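Local coordinates for DNA helicase assembly protein (Enterobacteria phage T4, PDB 1C1K) that loads the replicative helicase onto fork DNA covered by the single-stranded DNA-binding protein, serving phage DNA replication, recombination and repair, at residues 159-164 / 188-193. Sequence-based numbering, arbitrary orientation.
Sequences ETFILL and IKLKAY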
loop_
_atom_site.group_PDB
_atom_site.type_symbol
_atom_site.label_atom_id
_atom_site.label_comp_id
_atom_site.label_asym_id
_atom_site.label_seq_id
_atom_site.Cartn_x
_atom_site.Cartn_y
_atom_site.Cartn_z
ATOM N N GLU A 159 1.926 -1.821 4.715
ATOM C CA GLU A 159 1.351 -3.124 5.028
ATOM C C GLU A 159 1.138 -3.258 6.536
ATOM O O GLU A 159 0.125 -3.801 6.978
ATOM C CB GLU A 159 2.249 -4.255 4.503
ATOM C CG GLU A 159 2.308 -4.346 2.974
ATOM C CD GLU A 159 3.306 -3.378 2.370
ATOM O OE1 GLU A 159 4.093 -2.778 3.131
ATOM O OE2 GLU A 159 3.309 -3.211 1.134
ATOM N N THR A 160 2.092 -2.763 7.322
ATOM C CA THR A 160 1.971 -2.824 8.773
ATOM C C THR A 160 0.797 -1.958 9.216
ATOM O O THR A 160 -0.018 -2.383 10.031
ATOM C CB THR A 160 3.256 -2.333 9.468
ATOM O OG1 THR A 160 4.247 -3.363 9.402
ATOM C CG2 THR A 160 2.981 -1.992 10.936
ATOM N N PHE A 161 0.703 -0.754 8.668
ATOM C CA PHE A 161 -0.390 0.149 9.019
ATOM C C PHE A 161 -1.734 -0.518 8.720
ATOM O O PHE A 161 -2.658 -0.489 9.543
ATOM C CB PHE A 161 -0.273 1.456 8.225
ATOM C CG PHE A 161 -1.038 2.607 8.830
ATOM C CD1 PHE A 161 -2.403 2.760 8.589
ATOM C CD2 PHE A 161 -0.390 3.540 9.643
ATOM C CE1 PHE A 161 -3.115 3.827 9.147
ATOM C CE2 PHE A 161 -1.092 4.612 10.208
ATOM C CZ PHE A 161 -2.458 4.753 9.957
ATOM N N ILE A 162 -1.846 -1.138 7.550
ATOM C CA ILE A 162 -3.097 -1.780 7.180
ATOM C C ILE A 162 -3.342 -3.043 7.999
ATOM O O ILE A 162 -4.485 -3.386 8.293
ATOM C CB ILE A 162 -3.136 -2.068 5.661
ATOM C CG1 ILE A 162 -3.160 -0.736 4.902
ATOM C CG2 ILE A 162 -4.383 -2.873 5.299
ATOM C CD1 ILE A 162 -2.807 -0.847 3.431
ATOM N N LEU A 163 -2.280 -3.731 8.391
ATOM C CA LEU A 163 -2.446 -4.925 9.214
ATOM C C LEU A 163 -2.987 -4.500 10.590
ATOM O O LEU A 163 -3.903 -5.123 11.126
ATOM C CB LEU A 163 -1.106 -5.659 9.364
ATOM C CG LEU A 163 -0.767 -6.640 8.228
ATOM C CD1 LEU A 163 0.719 -6.962 8.261
ATOM C CD2 LEU A 163 -1.596 -7.908 8.365
ATOM N N LEU A 164 -2.423 -3.436 11.155
ATOM C CA LEU A 164 -2.885 -2.944 12.448
ATOM C C LEU A 164 -4.348 -2.511 12.310
ATOM O O LEU A 164 -5.181 -2.799 13.169
ATOM C CB LEU A 164 -2.031 -1.755 12.900
ATOM C CG LEU A 164 -0.577 -2.047 13.295
ATOM C CD1 LEU A 164 0.213 -0.750 13.330
ATOM C CD2 LEU A 164 -0.539 -2.730 14.653
ATOM N N ILE A 188 -6.225 8.027 1.176
ATOM C CA ILE A 188 -6.704 7.576 -0.120
ATOM C C ILE A 188 -5.898 6.338 -0.518
ATOM O O ILE A 188 -6.469 5.332 -0.936
ATOM C CB ILE A 188 -6.543 8.678 -1.195
ATOM C CG1 ILE A 188 -7.571 9.783 -0.952
ATOM C CG2 ILE A 188 -6.722 8.084 -2.597
ATOM C CD1 ILE A 188 -7.324 11.031 -1.766
ATOM N N LYS A 189 -4.576 6.405 -0.371
ATOM C CA LYS A 189 -3.718 5.273 -0.722
ATOM C C LYS A 189 -3.940 4.103 0.228
ATOM O O LYS A 189 -3.981 2.951 -0.192
ATOM C CB LYS A 189 -2.238 5.671 -0.683
ATOM C CG LYS A 189 -1.908 6.965 -1.410
ATOM C CD LYS A 189 -1.768 6.746 -2.909
ATOM C CE LYS A 189 -1.024 7.899 -3.564
ATOM N NZ LYS A 189 -0.198 8.631 -2.562
ATOM N N LEU A 190 -4.076 4.400 1.516
ATOM C CA LEU A 190 -4.286 3.352 2.504
ATOM C C LEU A 190 -5.561 2.555 2.225
ATOM O O LEU A 190 -5.559 1.325 2.245
ATOM C CB LEU A 190 -4.341 3.963 3.908
ATOM C CG LEU A 190 -2.982 4.388 4.468
ATOM C CD1 LEU A 190 -3.190 5.331 5.648
ATOM C CD2 LEU A 190 -2.197 3.160 4.907
ATOM N N LYS A 191 -6.655 3.258 1.960
ATOM C CA LYS A 191 -7.906 2.576 1.683
ATOM C C LYS A 191 -7.842 1.811 0.364
ATOM O O LYS A 191 -8.370 0.706 0.255
ATOM C CB LYS A 191 -9.059 3.577 1.671
ATOM C CG LYS A 191 -9.359 4.149 3.055
ATOM C CD LYS A 191 -10.776 4.723 3.127
ATOM C CE LYS A 191 -10.882 6.044 2.382
ATOM N NZ LYS A 191 -9.993 7.093 2.949
ATOM N N ALA A 192 -7.187 2.395 -0.636
ATOM C CA ALA A 192 -7.072 1.732 -1.932
ATOM C C ALA A 192 -6.279 0.432 -1.797
ATOM O O ALA A 192 -6.692 -0.612 -2.305
ATOM C CB ALA A 192 -6.404 2.661 -2.938
ATOM N N TYR A 193 -5.143 0.496 -1.103
ATOM C CA TYR A 193 -4.299 -0.680 -0.903
ATOM C C TYR A 193 -5.033 -1.712 -0.041
ATOM O O TYR A 193 -4.922 -2.914 -0.258
ATOM C CB TYR A 193 -2.987 -0.260 -0.240
ATOM C CG TYR A 193 -1.845 -1.267 -0.309
ATOM C CD1 TYR A 193 -1.844 -2.320 -1.239
ATOM C CD2 TYR A 193 -0.760 -1.160 0.557
ATOM C CE1 TYR A 193 -0.789 -3.234 -1.292
ATOM C CE2 TYR A 193 0.298 -2.067 0.511
ATOM C CZ TYR A 193 0.278 -3.098 -0.411
ATOM O OH TYR A 193 1.325 -3.994 -0.433
#
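Ile-162 and Leu-190 face each other where two helical segments, 159-164 and 188-193, cross at -71° with their axes 10.3 Å apart. Their side chains slide past one another in opposite directions, CG1 of Ile-162 lying 4.0 Å from CD2 of Leu-190. The extended outer arm of Ile-162 (chi2 164°) carries CD1 to the Tyr-193 ring, 3.5 Å from its CD2, and against the backbone O of Leu-190. Leu-190 in turn brings both methyls against the CD1-CE1 bond of Phe-161, the two side chains crossing at about a right angle: CD2 is 3.7 Å from Phe-161 CD1, while CD1 packs against Phe-161 CE1 at 3.8 Å.

On the Tyr-193 side the contact turns polar. With CG trans to its backbone N (chi1 -163°), the Tyr-193 side chain extends across to Glu-159 and donates its hydroxyl, OH to OE2 2.6 Å, into the anti lone pair of that carboxylate oxygen. A bend at chi2 of Glu-159 brings the carboxylate to the ring's edge, with the two planes almost perpendicular. Tyr-102 OH also bonds OE2, so two tyrosine hydroxyls grip one oxygen of this buried glutamate; such pairing would be expected to favour the charged carboxylate.

This buried crossing joins helices 158-168 and 181-196 within the mainly helical C-terminal part of the loader. Phe-161 continues onto Ile-170 and Ile-171 of helix 170-177, and Ile-162 onto Leu-197 and Ile-199 of strand 197-199, which follows directly after helix 181-196 and pairs antiparallel with strand 2-4. Against Glu-159 and Thr-160 lies helix 109-126, through Ile-109 and Phe-113 respectively.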